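Local coordinates for putative ABC transporter, ATP-binding protein ComA (Streptococcus mutans, PDB 3K8U) that is probably the peptidase domain of an ABC transporter, a member of the C39 family with the papain-like architecture of clan CA, at residues 6-10 with 23-28; 95-99 with 110-114. All coordinates share one frame; numbering follows the deposited sequence.

How the contacts relate
Contact 1 lays the N-terminal loop along helix 17-28, and contact 2 pairs the two strands of a hairpin in the antiparallel sheet; their centres lie about 11 Å apart. The two meet directly. Ser24 CB of the helix packs 3.8 Å from Val99 CG2 of the sheet, Leu8 CD2 lies 3.6 Å from Asp112 O, and Pro10 CB comes to 3.5 Å from Pro113 O. The loop therefore runs beside the end of strand 107-112, while its own backbone is pinned to the helix. Cys17, at the start of that helix, touches His96 and Pro113 of contact 2, consistent with a cysteine-histidine-aspartate grouping of the kind found in clan CA, where the third residue is aspartate or asparagine.

Contact 1: residues 6-10 with 23-28; sequences YKLVP and ASVAKH
Ser24 and Val9 make a nearly straight link between the loop and the helix: Val9 N donates to Ser24 OG at 2.8 Å with an angle of 170°. The serine oxygen stands anti to its own carbonyl carbon (chi1 -60°), which also lets it hydrogen-bond to Ala20 O one turn back, so a single hydroxyl serves both the helix and the loop. Leu8 CD1 comes alongside this oxygen, 3.4 Å from Ser24 OG. Val9 turns its side chain toward the helix, and its CG2 branch settles 3.9 Å from Ala23 CB.

At the other end of the contact two lysines cross at about a right angle. Lys27 runs out fully extended, and Lys7 passes over its base with CD 4.0 Å from Lys27 CG. A bend at chi3 of -73° brings the Lys7 ammonium down to the helix, where NZ bonds Lys27 O at 2.9 Å from above the carbonyl plane. This carbonyl belongs to the last turn of the helix, whose negative end would probably welcome the charge.

Between these grips water 1 donates to both backbones, reaching Lys7 O at 2.6 Å and Ser24 O at 2.7 Å; Tyr101 OH, from strand 93-104, also bonds Lys7 O. The result is an irregular segment fastened along helix 17-28 where the helical part meets the sheet, the two-part build of a papain-like fold.

Contact 2: residues 95-99 with 110-114; sequences QHYYV and IGDPD
His96 NE2 donates to Asp112 OD1 at 2.7 Å, a short bond bent only slightly from straight (161°). The acceptor lies in the imidazole plane, but the carboxylate stands almost upright to the ring, 82° between planes, and NE2 comes to OD1 from above the carboxylate plane, not within it. From the opposite face Asp114 N reaches the same oxygen at 3.0 Å, closing an Asx turn where the strand ends. The other oxygen is served by water 2, which donates to Asp112 OD2 and to Tyr98 OH, each at 2.8 Å; that phenol is also hydrogen-bonded to Glu130.

Farther along the two strands, Val99 and Gly111 form an antiparallel hydrogen-bonded pair, with Val99 N to Gly111 O at 2.9 Å and Gly111 N to Val99 O at 2.7 Å. Tyr98 extends its ring between its neighbours on the opposite strand. The Ile110 CD1 methyl sits over the centre of one face, 3.9 Å from the Tyr98 ring centroid in a CH-pi contact, while the Asp112 carboxyl group crosses the ring obliquely near CE1. Pro113 CD packs against Tyr97 O, a buried carbonyl without a polar partner.

Two donors on opposite faces of OD1 and a water on OD2 restrain the rotation of the Asp112 carboxylate. This negative group in turn probably orients the His96 ring, which also touches Cys17, and polarises its NE2-H bond.

Contact 1: residues 6-10 with 23-28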
loop_
_atom_site.group_PDB
_atom_site.type_symbol
_atom_site.label_atom_id
_atom_site.label_comp_id
_atom_site.label_asym_id
_atom_site.label_seq_id
_atom_site.Cartn_x
_atom_site.Cartn_y
_atom_site.Cartn_z
ATOM N N TYR A 6 -13.834 2.791 -0.262
ATOM C CA TYR A 6 -12.430 2.416 -0.152
ATOM C C TYR A 6 -12.189 1.396 0.952
ATOM O O TYR A 6 -12.298 1.701 2.141
ATOM C CB TYR A 6 -11.584 3.672 0.055
ATOM C CG TYR A 6 -11.878 4.732 -0.984
ATOM C CD1 TYR A 6 -12.382 5.977 -0.615
ATOM C CD2 TYR A 6 -11.705 4.467 -2.341
ATOM C CE1 TYR A 6 -12.711 6.932 -1.575
ATOM C CE2 TYR A 6 -12.029 5.411 -3.307
ATOM C CZ TYR A 6 -12.533 6.641 -2.919
ATOM O OH TYR A 6 -12.870 7.571 -3.875
ATOM N N LYS A 7 -11.865 0.176 0.539
ATOM C CA LYS A 7 -11.619 -0.910 1.474
ATOM C C LYS A 7 -10.192 -0.925 2.005
ATOM O O LYS A 7 -9.222 -0.861 1.245
ATOM C CB LYS A 7 -11.989 -2.250 0.832
ATOM C CG LYS A 7 -13.495 -2.409 0.624
ATOM C CD LYS A 7 -13.856 -3.659 -0.167
ATOM C CE LYS A 7 -13.510 -3.507 -1.639
ATOM N NZ LYS A 7 -13.989 -4.664 -2.448
ATOM N N LEU A 8 -10.077 -0.961 3.327
ATOM C CA LEU A 8 -8.782 -0.984 3.982
ATOM C C LEU A 8 -8.769 -1.963 5.140
ATOM O O LEU A 8 -9.641 -1.919 6.013
ATOM C CB LEU A 8 -8.419 0.404 4.514
ATOM C CG LEU A 8 -7.163 0.453 5.397
ATOM C CD1 LEU A 8 -5.898 0.390 4.549
ATOM C CD2 LEU A 8 -7.171 1.707 6.211
ATOM N N VAL A 9 -7.787 -2.855 5.128
ATOM C CA VAL A 9 -7.614 -3.822 6.199
ATOM C C VAL A 9 -6.535 -3.207 7.086
ATOM O O VAL A 9 -5.382 -3.067 6.669
ATOM C CB VAL A 9 -7.140 -5.193 5.665
ATOM C CG1 VAL A 9 -6.909 -6.155 6.824
ATOM C CG2 VAL A 9 -8.175 -5.773 4.704
ATOM N N PRO A 10 -6.914 -2.757 8.294
ATOM C CA PRO A 10 -5.953 -2.146 9.212
ATOM C C PRO A 10 -5.039 -3.152 9.899
ATOM O O PRO A 10 -5.339 -4.341 9.959
ATOM C CB PRO A 10 -6.856 -1.432 10.216
ATOM C CG PRO A 10 -8.037 -2.345 10.304
ATOM C CD PRO A 10 -8.278 -2.737 8.858
ATOM N N ALA A 23 -3.459 -7.052 1.860
ATOM C CA ALA A 23 -4.804 -7.567 2.119
ATOM C C ALA A 23 -5.852 -6.573 1.613
ATOM O O ALA A 23 -6.887 -6.966 1.061
ATOM C CB ALA A 23 -4.999 -7.825 3.616
ATOM N N SER A 24 -5.563 -5.285 1.778
ATOM C CA SER A 24 -6.469 -4.226 1.340
ATOM C C SER A 24 -6.695 -4.252 -0.168
ATOM O O SER A 24 -7.840 -4.230 -0.632
ATOM C CB SER A 24 -5.931 -2.854 1.758
ATOM O OG SER A 24 -5.799 -2.758 3.166
ATOM N N VAL A 25 -5.605 -4.294 -0.928
ATOM C CA VAL A 25 -5.686 -4.324 -2.386
ATOM C C VAL A 25 -6.366 -5.608 -2.855
ATOM O O VAL A 25 -7.247 -5.572 -3.717
ATOM C CB VAL A 25 -4.290 -4.197 -3.034
ATOM C CG1 VAL A 25 -4.379 -4.406 -4.544
ATOM C CG2 VAL A 25 -3.707 -2.816 -2.737
ATOM N N ALA A 26 -5.979 -6.734 -2.259
ATOM C CA ALA A 26 -6.568 -8.021 -2.615
ATOM C C ALA A 26 -8.083 -7.997 -2.408
ATOM O O ALA A 26 -8.837 -8.530 -3.227
ATOM C CB ALA A 26 -5.931 -9.141 -1.795
ATOM N N LYS A 27 -8.521 -7.346 -1.331
ATOM C CA LYS A 27 -9.938 -7.235 -1.004
ATOM C C LYS A 27 -10.690 -6.429 -2.064
ATOM O O LYS A 27 -11.865 -6.687 -2.334
ATOM C CB LYS A 27 -10.120 -6.605 0.381
ATOM C CG LYS A 27 -11.522 -6.752 0.948
ATOM C CD LYS A 27 -11.590 -6.332 2.407
ATOM C CE LYS A 27 -12.969 -6.620 2.988
ATOM N NZ LYS A 27 -13.058 -6.303 4.441
ATOM N N HIS A 28 -10.009 -5.448 -2.657
ATOM C CA HIS A 28 -10.609 -4.628 -3.705
ATOM C C HIS A 28 -10.961 -5.516 -4.898
ATOM O O HIS A 28 -11.999 -5.332 -5.535
ATOM C CB HIS A 28 -9.644 -3.522 -4.148
ATOM C CG HIS A 28 -10.103 -2.771 -5.361
ATOM N ND1 HIS A 28 -9.623 -3.035 -6.625
ATOM C CD2 HIS A 28 -11.010 -1.777 -5.504
ATOM C CE1 HIS A 28 -10.215 -2.236 -7.495
ATOM N NE2 HIS A 28 -11.062 -1.463 -6.840
HETATM O O HOH W 1 -8.531 -1.685 -1.142
#

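Contact 2: residues 95-99 with 110-114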
loop_
_atom_site.group_PDB
_atom_site.type_symbol
_atom_site.label_atom_id
_atom_site.label_comp_id
_atom_site.label_asym_id
_atom_site.label_seq_id
_atom_site.Cartn_x
_atom_site.Cartn_y
_atom_site.Cartn_z
ATOM N N GLN A 95 9.596 0.980 7.169
ATOM C CA GLN A 95 8.829 -0.019 6.431
ATOM C C GLN A 95 7.319 0.181 6.571
ATOM O O GLN A 95 6.579 -0.738 6.930
ATOM C CB GLN A 95 9.220 -1.439 6.868
ATOM C CG GLN A 95 10.671 -1.818 6.581
ATOM C CD GLN A 95 10.961 -2.034 5.102
ATOM O OE1 GLN A 95 10.230 -1.557 4.227
ATOM N NE2 GLN A 95 12.032 -2.766 4.817
ATOM N N HIS A 96 6.867 1.400 6.305
ATOM C CA HIS A 96 5.446 1.710 6.375
ATOM C C HIS A 96 4.944 1.907 4.948
ATOM O O HIS A 96 5.686 2.374 4.084
ATOM C CB HIS A 96 5.192 2.971 7.206
ATOM C CG HIS A 96 3.789 3.071 7.715
ATOM N ND1 HIS A 96 3.354 2.387 8.831
ATOM C CD2 HIS A 96 2.711 3.738 7.239
ATOM C CE1 HIS A 96 2.068 2.626 9.019
ATOM N NE2 HIS A 96 1.655 3.443 8.067
ATOM N N TYR A 97 3.690 1.535 4.699
ATOM C CA TYR A 97 3.106 1.664 3.368
ATOM C C TYR A 97 1.680 2.174 3.463
ATOM O O TYR A 97 1.030 2.025 4.495
ATOM C CB TYR A 97 3.055 0.298 2.659
ATOM C CG TYR A 97 4.392 -0.389 2.496
ATOM C CD1 TYR A 97 5.122 -0.263 1.318
ATOM C CD2 TYR A 97 4.932 -1.158 3.530
ATOM C CE1 TYR A 97 6.364 -0.880 1.172
ATOM C CE2 TYR A 97 6.166 -1.776 3.396
ATOM C CZ TYR A 97 6.877 -1.632 2.219
ATOM O OH TYR A 97 8.106 -2.235 2.094
ATOM N N TYR A 98 1.201 2.758 2.370
ATOM C CA TYR A 98 -0.177 3.239 2.275
ATOM C C TYR A 98 -0.768 2.620 1.026
ATOM O O TYR A 98 -0.048 2.164 0.131
ATOM C CB TYR A 98 -0.263 4.745 1.999
ATOM C CG TYR A 98 0.172 5.714 3.067
ATOM C CD1 TYR A 98 0.231 5.352 4.410
ATOM C CD2 TYR A 98 0.493 7.028 2.720
ATOM C CE1 TYR A 98 0.598 6.280 5.385
ATOM C CE2 TYR A 98 0.861 7.959 3.679
ATOM C CZ TYR A 98 0.911 7.585 5.006
ATOM O OH TYR A 98 1.271 8.522 5.943
ATOM N N VAL A 99 -2.092 2.617 0.973
ATOM C CA VAL A 99 -2.800 2.191 -0.217
ATOM C C VAL A 99 -3.239 3.548 -0.777
ATOM O O VAL A 99 -3.558 4.457 -0.005
ATOM C CB VAL A 99 -4.065 1.370 0.110
ATOM C CG1 VAL A 99 -4.841 1.091 -1.169
ATOM C CG2 VAL A 99 -3.687 0.056 0.793
ATOM N N ILE A 110 -5.853 8.279 0.708
ATOM C CA ILE A 110 -4.972 7.172 1.064
ATOM C C ILE A 110 -5.522 6.273 2.162
ATOM O O ILE A 110 -6.421 6.658 2.911
ATOM C CB ILE A 110 -3.558 7.675 1.465
ATOM C CG1 ILE A 110 -3.627 8.579 2.698
ATOM C CG2 ILE A 110 -2.908 8.433 0.291
ATOM C CD1 ILE A 110 -3.173 7.911 3.979
ATOM N N GLY A 111 -4.972 5.065 2.233
ATOM C CA GLY A 111 -5.376 4.107 3.242
ATOM C C GLY A 111 -4.154 3.750 4.057
ATOM O O GLY A 111 -3.214 3.136 3.550
ATOM N N ASP A 112 -4.128 4.220 5.296
ATOM C CA ASP A 112 -3.017 3.950 6.194
ATOM C C ASP A 112 -3.455 2.859 7.175
ATOM O O ASP A 112 -4.353 3.078 7.977
ATOM C CB ASP A 112 -2.649 5.241 6.948
ATOM C CG ASP A 112 -1.490 5.062 7.917
ATOM O OD1 ASP A 112 -0.990 3.933 8.089
ATOM O OD2 ASP A 112 -1.076 6.067 8.527
ATOM N N PRO A 113 -2.810 1.675 7.130
ATOM C CA PRO A 113 -3.134 0.549 8.019
ATOM C C PRO A 113 -3.140 0.911 9.511
ATOM O O PRO A 113 -3.749 0.202 10.314
ATOM C CB PRO A 113 -2.048 -0.469 7.682
ATOM C CG PRO A 113 -1.818 -0.214 6.211
ATOM C CD PRO A 113 -1.755 1.293 6.173
ATOM N N ASP A 114 -2.441 1.985 9.880
ATOM C CA ASP A 114 -2.413 2.471 11.268
ATOM C C ASP A 114 -3.898 2.616 11.634
ATOM O O ASP A 114 -4.619 3.390 11.009
ATOM C CB ASP A 114 -1.707 3.839 11.301
ATOM C CG ASP A 114 -1.683 4.487 12.684
ATOM O OD1 ASP A 114 -2.562 4.219 13.532
ATOM O OD2 ASP A 114 -0.787 5.324 12.901
HETATM O O HOH W 2 -0.730 8.727 7.824
#